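Local coordinates for protein amidohydrolase (Thermotoga maritima, PDB 3OOQ) that probably hydrolyses a cyclic amide, perhaps as an allantoinase, within the amidohydrolase family, at residues K6-V14 / K23-E34; L50-F59 / D360-P368. One frame throughout, in Å; residues are numbered along the deposited sequence.

Contact 1 of 2, residues K6-V14 / K23-E34; sequences KILFKNATV and KGDVLVSNGKVE
Lys-23 CG touches Asn-11 OD1 (3.6 Å), while ND2 of that amide turns to Thr-51. Gly-24 N then donates to Ala-12 O in a straight bond (165°). The Asp-25 carboxylate is held by three donors: Lys-10 NZ, brought back over it by bends at chi2 (-114°) and chi3 (21°), reaches OD2 from above the carboxylate plane in a salt bridge, Ile-40 N also bonds OD2, and Asn-11 N meets OD1 nearly along the C-O bond at 2.9 Å. An alanine here is likely to leave the Lys-10 ammonium without its carboxylate mate and the N-H groups of Asn-11 and Ile-40 without this acceptor. The register slips by one between Phe-9 and Ala-12, a beta bulge. Beyond it Val-26 and Phe-9 exchange antiparallel backbone bonds within a four-stranded mixed sheet, whose Phe-9, Val-26 and Val-28 face packs on Leu-55 and Leu-361, consistent with the small beta-sandwich flanking the barrel in amidohydrolases. Val-26 CG2 packs 3.8 Å from Val-14 CG1. Leu-27 CB meets Leu-8 CD1; Val-28 CG2 sits in plane at the Phe-9 ring edge, 3.9 Å from CE2. After the type I' turn from Ser-29 to Lys-32, Glu-34 OE1 takes Lys-6 NZ on its syn lone pair (2.8 Å) and Ser-29 OG on the anti side.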
# COMPACT_ATOMS: atom_id res chain seq x y z
N LYS F 6 41.61 47.16 -22.73
CA LYS F 6 41.74 47.25 -21.28
C LYS F 6 40.60 48.11 -20.74
O LYS F 6 40.04 48.93 -21.48
CB LYS F 6 43.10 47.86 -20.90
CG LYS F 6 44.30 47.08 -21.40
CD LYS F 6 45.54 47.92 -21.39
CE LYS F 6 46.44 47.62 -20.21
NZ LYS F 6 47.65 46.84 -20.62
N ILE F 7 40.25 47.91 -19.48
CA ILE F 7 39.31 48.79 -18.79
C ILE F 7 40.01 49.40 -17.58
O ILE F 7 40.65 48.70 -16.80
CB ILE F 7 38.04 48.06 -18.33
CG1 ILE F 7 37.24 47.52 -19.52
CG2 ILE F 7 37.18 48.98 -17.48
CD1 ILE F 7 36.12 46.57 -19.11
N LEU F 8 39.87 50.71 -17.43
CA LEU F 8 40.46 51.41 -16.32
C LEU F 8 39.36 52.02 -15.47
O LEU F 8 38.69 52.98 -15.89
CB LEU F 8 41.44 52.48 -16.84
CG LEU F 8 42.17 53.36 -15.83
CD1 LEU F 8 42.88 52.52 -14.76
CD2 LEU F 8 43.15 54.31 -16.55
N PHE F 9 39.15 51.46 -14.29
CA PHE F 9 38.13 51.98 -13.38
C PHE F 9 38.74 53.08 -12.55
O PHE F 9 39.75 52.86 -11.88
CB PHE F 9 37.59 50.87 -12.47
CG PHE F 9 36.85 49.78 -13.21
CD1 PHE F 9 35.52 49.95 -13.58
CD2 PHE F 9 37.49 48.57 -13.52
CE1 PHE F 9 34.82 48.94 -14.26
CE2 PHE F 9 36.80 47.55 -14.19
CZ PHE F 9 35.46 47.74 -14.56
N LYS F 10 38.15 54.27 -12.60
CA LYS F 10 38.76 55.44 -11.94
C LYS F 10 37.99 55.97 -10.73
O LYS F 10 36.78 56.16 -10.79
CB LYS F 10 38.98 56.58 -12.97
CG LYS F 10 39.91 56.18 -14.13
CD LYS F 10 41.25 56.94 -14.19
CE LYS F 10 41.73 57.58 -12.88
NZ LYS F 10 43.21 57.80 -12.92
N ASN F 11 38.72 56.21 -9.65
CA ASN F 11 38.22 57.02 -8.53
C ASN F 11 37.07 56.42 -7.71
O ASN F 11 36.33 57.13 -7.04
CB ASN F 11 37.89 58.45 -9.03
CG ASN F 11 37.83 59.47 -7.91
OD1 ASN F 11 38.61 59.43 -6.95
ND2 ASN F 11 36.89 60.40 -8.01
N ALA F 12 36.95 55.09 -7.77
CA ALA F 12 36.09 54.36 -6.85
C ALA F 12 36.70 54.36 -5.46
O ALA F 12 37.91 54.58 -5.30
CB ALA F 12 35.91 52.91 -7.32
N THR F 13 35.88 54.11 -4.44
CA THR F 13 36.41 53.60 -3.18
C THR F 13 36.60 52.10 -3.43
O THR F 13 35.62 51.34 -3.60
CB THR F 13 35.47 53.84 -1.99
OG1 THR F 13 35.20 55.24 -1.86
CG2 THR F 13 36.07 53.29 -0.68
N VAL F 14 37.86 51.68 -3.51
CA VAL F 14 38.22 50.31 -3.85
C VAL F 14 38.40 49.50 -2.57
O VAL F 14 39.14 49.92 -1.66
CB VAL F 14 39.53 50.23 -4.73
CG1 VAL F 14 39.86 48.77 -5.11
CG2 VAL F 14 39.40 51.08 -5.99
N LYS F 23 40.60 55.29 -1.93
CA LYS F 23 40.10 55.92 -3.13
C LYS F 23 41.15 55.73 -4.22
O LYS F 23 42.32 56.05 -4.03
CB LYS F 23 39.84 57.41 -2.86
CG LYS F 23 38.70 58.00 -3.69
CD LYS F 23 38.00 59.16 -2.97
CE LYS F 23 36.99 58.69 -1.91
NZ LYS F 23 36.19 59.83 -1.34
N GLY F 24 40.75 55.18 -5.36
CA GLY F 24 41.73 54.87 -6.39
C GLY F 24 41.20 54.09 -7.57
O GLY F 24 39.99 54.04 -7.81
N ASP F 25 42.12 53.46 -8.28
CA ASP F 25 41.85 52.93 -9.61
C ASP F 25 42.17 51.44 -9.71
O ASP F 25 42.99 50.90 -8.93
CB ASP F 25 42.67 53.67 -10.68
CG ASP F 25 42.59 55.19 -10.55
OD1 ASP F 25 41.52 55.73 -10.21
OD2 ASP F 25 43.62 55.85 -10.81
N VAL F 26 41.54 50.79 -10.68
CA VAL F 26 41.80 49.40 -10.96
C VAL F 26 41.86 49.25 -12.48
O VAL F 26 40.94 49.65 -13.18
CB VAL F 26 40.70 48.48 -10.34
CG1 VAL F 26 40.87 47.03 -10.77
CG2 VAL F 26 40.68 48.60 -8.81
N LEU F 27 42.95 48.68 -12.96
CA LEU F 27 43.15 48.44 -14.39
C LEU F 27 43.00 46.96 -14.67
O LEU F 27 43.62 46.12 -13.99
CB LEU F 27 44.54 48.91 -14.85
CG LEU F 27 44.98 48.62 -16.30
CD1 LEU F 27 44.14 49.37 -17.31
CD2 LEU F 27 46.47 48.95 -16.50
N VAL F 28 42.20 46.66 -15.69
CA VAL F 28 41.87 45.31 -16.06
C VAL F 28 42.34 45.10 -17.48
O VAL F 28 42.13 45.97 -18.35
CB VAL F 28 40.32 45.09 -16.00
CG1 VAL F 28 39.89 43.79 -16.69
CG2 VAL F 28 39.83 45.13 -14.57
N SER F 29 43.00 43.97 -17.72
CA SER F 29 43.35 43.55 -19.09
C SER F 29 43.42 42.04 -19.16
O SER F 29 43.76 41.39 -18.16
CB SER F 29 44.67 44.17 -19.56
OG SER F 29 45.79 43.47 -19.06
N ASN F 30 43.10 41.50 -20.33
CA ASN F 30 43.04 40.04 -20.57
C ASN F 30 42.25 39.29 -19.50
O ASN F 30 42.63 38.19 -19.10
CB ASN F 30 44.45 39.42 -20.74
CG ASN F 30 45.13 39.83 -22.05
OD1 ASN F 30 44.49 40.13 -23.05
ND2 ASN F 30 46.46 39.82 -22.04
N GLY F 31 41.16 39.90 -19.04
CA GLY F 31 40.26 39.28 -18.07
C GLY F 31 40.77 39.19 -16.65
O GLY F 31 40.21 38.46 -15.83
N LYS F 32 41.83 39.95 -16.35
CA LYS F 32 42.49 39.91 -15.04
C LYS F 32 42.76 41.29 -14.49
O LYS F 32 42.84 42.26 -15.24
CB LYS F 32 43.79 39.10 -15.12
CG LYS F 32 43.50 37.61 -15.20
CD LYS F 32 44.69 36.77 -15.59
CE LYS F 32 44.18 35.44 -16.17
NZ LYS F 32 44.90 34.25 -15.62
N VAL F 33 42.88 41.40 -13.18
CA VAL F 33 43.29 42.64 -12.57
C VAL F 33 44.78 42.80 -12.89
O VAL F 33 45.58 41.95 -12.51
CB VAL F 33 43.06 42.64 -11.03
CG1 VAL F 33 43.57 43.93 -10.40
CG2 VAL F 33 41.59 42.45 -10.70
N GLU F 34 45.12 43.84 -13.63
CA GLU F 34 46.52 44.13 -13.96
C GLU F 34 47.19 45.01 -12.90
O GLU F 34 48.30 44.71 -12.45
CB GLU F 34 46.64 44.78 -15.36
CG GLU F 34 48.09 44.74 -15.91
CD GLU F 34 48.34 45.66 -17.12
OE1 GLU F 34 47.52 45.67 -18.07
OE2 GLU F 34 49.38 46.34 -17.13

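Contact 2 of 2, residues L50-F59 / D360-P368; sequences LTGKFLFPGF and DLVVWSGHP
Pro-368 and Phe-56 pack closely, Phe-56 CZ lying 3.4 Å from Pro-368 CD. The proline CG lies over the centre of the Phe-56 ring, 3.7 Å from its centroid and 10° off the normal, a CH-pi contact, and the same CG stands over a face of the Trp-364 indole. With CG anti to its own carbonyl carbon (chi1 -85°), the Phe-56 ring lies beside Trp-364, the two planes oblique, CD1 to CD1 3.9 Å, and points its edge at the face of the His-367 imidazole, whose NE2 is bonded to Glu-329. Phe-59 CE2 approaches Trp-364 CZ2 at 3.8 Å, the side chains crossing at about a right angle. Beneath this aromatic cluster, strands 54-57 and 361-364 run antiparallel, with paired backbone bonds between Phe-54 and Trp-364 and between Phe-56 and Val-362; Gly-58 N approaches Asp-360 O from above the carbonyl plane, 56° out of it. On the other face Leu-50 CD2 and Val-363 CG1 meet tip to tip, while Leu-55 CD1 packs against Val-363 CG2 (3.9 Å). The Phe-54 ring bounds the packed part, laid against backbone with His-367 N over its centre.

The rim at Lys-53 and Ser-365 is looser and wetter. Here a water bridges Lys-53 NZ to Ser-365 O; the ammonium also pairs with Glu-376. The pairing ties the strand leading into the catalytic-domain barrel to a strand about 300 residues later, and Arg-324 of the second subunit packs on Trp-364. Even among the rings the polar atoms are supplied: Trp-364 NE1 donates to a water (3.0 Å) that in turn donates to Pro-57 O, so the indole N-H and the carbonyl both have a hydrogen-bond partner beside the aromatic cluster.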
# COMPACT_ATOMS: atom_id res chain seq x y z
N LEU F 50 34.14 55.95 -11.76
CA LEU F 50 33.36 55.41 -10.65
C LEU F 50 33.39 56.32 -9.44
O LEU F 50 33.25 55.85 -8.29
CB LEU F 50 33.82 53.99 -10.27
CG LEU F 50 33.76 52.87 -11.32
CD1 LEU F 50 34.33 51.58 -10.74
CD2 LEU F 50 32.35 52.66 -11.85
N THR F 51 33.57 57.62 -9.69
CA THR F 51 33.47 58.63 -8.63
C THR F 51 32.16 58.45 -7.84
O THR F 51 31.08 58.40 -8.43
CB THR F 51 33.50 60.06 -9.22
OG1 THR F 51 34.72 60.24 -9.96
CG2 THR F 51 33.41 61.13 -8.11
N GLY F 52 32.27 58.34 -6.52
CA GLY F 52 31.08 58.16 -5.69
C GLY F 52 30.62 56.72 -5.51
O GLY F 52 29.72 56.45 -4.70
N LYS F 53 31.24 55.79 -6.24
CA LYS F 53 30.87 54.37 -6.23
C LYS F 53 31.88 53.53 -5.44
O LYS F 53 32.94 54.03 -5.04
CB LYS F 53 30.77 53.83 -7.66
CG LYS F 53 30.02 54.72 -8.66
CD LYS F 53 28.54 54.82 -8.32
CE LYS F 53 27.78 55.83 -9.20
NZ LYS F 53 26.38 55.88 -8.69
N PHE F 54 31.55 52.26 -5.20
CA PHE F 54 32.40 51.32 -4.47
C PHE F 54 32.68 50.13 -5.36
O PHE F 54 31.76 49.62 -6.00
CB PHE F 54 31.70 50.86 -3.19
CG PHE F 54 31.52 51.94 -2.16
CD1 PHE F 54 30.82 53.10 -2.46
CD2 PHE F 54 32.03 51.78 -0.88
CE1 PHE F 54 30.67 54.12 -1.49
CE2 PHE F 54 31.89 52.78 0.09
CZ PHE F 54 31.21 53.95 -0.21
N LEU F 55 33.93 49.70 -5.42
CA LEU F 55 34.32 48.59 -6.26
C LEU F 55 34.77 47.43 -5.38
O LEU F 55 35.73 47.56 -4.61
CB LEU F 55 35.44 49.00 -7.23
CG LEU F 55 35.80 48.03 -8.35
CD1 LEU F 55 34.63 47.79 -9.29
CD2 LEU F 55 36.99 48.56 -9.13
N PHE F 56 34.07 46.30 -5.50
CA PHE F 56 34.32 45.13 -4.67
C PHE F 56 34.70 43.97 -5.55
O PHE F 56 34.38 43.98 -6.74
CB PHE F 56 33.06 44.80 -3.85
CG PHE F 56 32.97 45.58 -2.56
CD1 PHE F 56 32.66 46.93 -2.56
CD2 PHE F 56 33.21 44.95 -1.34
CE1 PHE F 56 32.58 47.65 -1.38
CE2 PHE F 56 33.13 45.66 -0.14
CZ PHE F 56 32.82 47.01 -0.16
N PRO F 57 35.40 42.97 -4.99
CA PRO F 57 35.49 41.72 -5.73
C PRO F 57 34.10 41.07 -5.74
O PRO F 57 33.25 41.41 -4.90
CB PRO F 57 36.44 40.86 -4.88
CG PRO F 57 36.30 41.37 -3.52
CD PRO F 57 35.89 42.82 -3.61
N GLY F 58 33.85 40.17 -6.70
CA GLY F 58 32.61 39.38 -6.66
C GLY F 58 32.61 38.51 -5.41
O GLY F 58 33.67 37.99 -5.01
N PHE F 59 31.44 38.33 -4.79
CA PHE F 59 31.32 37.42 -3.64
C PHE F 59 31.33 35.97 -4.08
O PHE F 59 30.98 35.65 -5.21
CB PHE F 59 30.08 37.71 -2.80
CG PHE F 59 30.05 39.10 -2.23
CD1 PHE F 59 31.12 39.58 -1.48
CD2 PHE F 59 28.93 39.93 -2.41
CE1 PHE F 59 31.11 40.86 -0.94
CE2 PHE F 59 28.91 41.22 -1.87
CZ PHE F 59 29.99 41.68 -1.13
N ASP F 360 36.78 39.75 -11.56
CA ASP F 360 35.39 39.58 -11.15
C ASP F 360 35.14 40.71 -10.18
O ASP F 360 35.62 40.68 -9.04
CB ASP F 360 35.20 38.21 -10.49
CG ASP F 360 35.59 37.06 -11.41
OD1 ASP F 360 35.85 37.29 -12.62
OD2 ASP F 360 35.63 35.90 -10.91
N LEU F 361 34.44 41.72 -10.68
CA LEU F 361 34.33 43.01 -9.98
C LEU F 361 32.89 43.49 -9.94
O LEU F 361 32.13 43.32 -10.91
CB LEU F 361 35.23 44.07 -10.66
CG LEU F 361 36.73 43.74 -10.69
CD1 LEU F 361 37.51 44.66 -11.63
CD2 LEU F 361 37.34 43.78 -9.29
N VAL F 362 32.50 44.08 -8.82
CA VAL F 362 31.14 44.57 -8.69
C VAL F 362 31.17 46.04 -8.32
O VAL F 362 31.84 46.42 -7.36
CB VAL F 362 30.35 43.79 -7.61
CG1 VAL F 362 28.91 44.29 -7.53
CG2 VAL F 362 30.38 42.28 -7.91
N VAL F 363 30.46 46.86 -9.10
CA VAL F 363 30.27 48.28 -8.81
C VAL F 363 29.01 48.43 -7.98
O VAL F 363 27.91 48.15 -8.45
CB VAL F 363 30.15 49.15 -10.11
CG1 VAL F 363 29.93 50.62 -9.74
CG2 VAL F 363 31.37 48.99 -11.02
N TRP F 364 29.19 48.86 -6.74
CA TRP F 364 28.10 49.12 -5.82
C TRP F 364 27.90 50.64 -5.71
O TRP F 364 28.87 51.42 -5.78
CB TRP F 364 28.45 48.60 -4.43
CG TRP F 364 28.36 47.13 -4.26
CD1 TRP F 364 29.33 46.21 -4.55
CD2 TRP F 364 27.24 46.38 -3.76
NE1 TRP F 364 28.88 44.94 -4.27
CE2 TRP F 364 27.61 45.01 -3.78
CE3 TRP F 364 25.95 46.73 -3.31
CZ2 TRP F 364 26.74 43.99 -3.36
CZ3 TRP F 364 25.09 45.71 -2.88
CH2 TRP F 364 25.50 44.36 -2.91
N SER F 365 26.65 51.02 -5.49
CA SER F 365 26.25 52.42 -5.35
C SER F 365 26.73 52.98 -4.01
O SER F 365 26.87 54.19 -3.85
CB SER F 365 24.72 52.55 -5.48
OG SER F 365 24.06 52.08 -4.31
N GLY F 366 26.94 52.08 -3.05
CA GLY F 366 27.35 52.42 -1.69
C GLY F 366 27.85 51.14 -1.06
O GLY F 366 27.99 50.12 -1.75
N HIS F 367 28.10 51.17 0.25
CA HIS F 367 28.64 49.99 0.92
C HIS F 367 27.63 48.82 0.84
O HIS F 367 26.44 49.03 1.06
CB HIS F 367 28.98 50.31 2.38
CG HIS F 367 29.87 49.29 3.02
ND1 HIS F 367 29.46 48.00 3.29
CD2 HIS F 367 31.17 49.36 3.41
CE1 HIS F 367 30.45 47.32 3.83
NE2 HIS F 367 31.50 48.13 3.92
N PRO F 368 28.10 47.60 0.53
CA PRO F 368 27.19 46.44 0.37
C PRO F 368 26.40 46.06 1.62
O PRO F 368 25.36 45.42 1.52
CB PRO F 368 28.14 45.29 -0.01
CG PRO F 368 29.29 45.99 -0.68
CD PRO F 368 29.48 47.25 0.13
O HOH W 1 26.22 56.07 -5.75
O HOH W 2 30.38 42.31 -4.51

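How the contacts relate
The two contacts lie side by side, their centres about 11 Å apart. Contact 1 closes before contact 2 opens along the chain. Strand 12-14 enters the sheet of contact 2 as a parallel neighbour of strand 54-64, while the sheet of 7-10 and 24-29 packs against it. A probable backbone hydrogen bond from Leu-50 N to Lys-10 O (2.8 Å) and a probable side-chain bond from Asn-11 ND2 to Thr-51 OG1 (2.9 Å) stitch them, and apolar packing fills between: Phe-9 CD1 to Leu-50 CD1 at 3.5 Å, Val-26 CG2 to Leu-55 CD2 at 3.7 Å. Strand 54-64 runs on toward the barrel, where the family's His-x-His metal motif would probably lie, beyond both contacts.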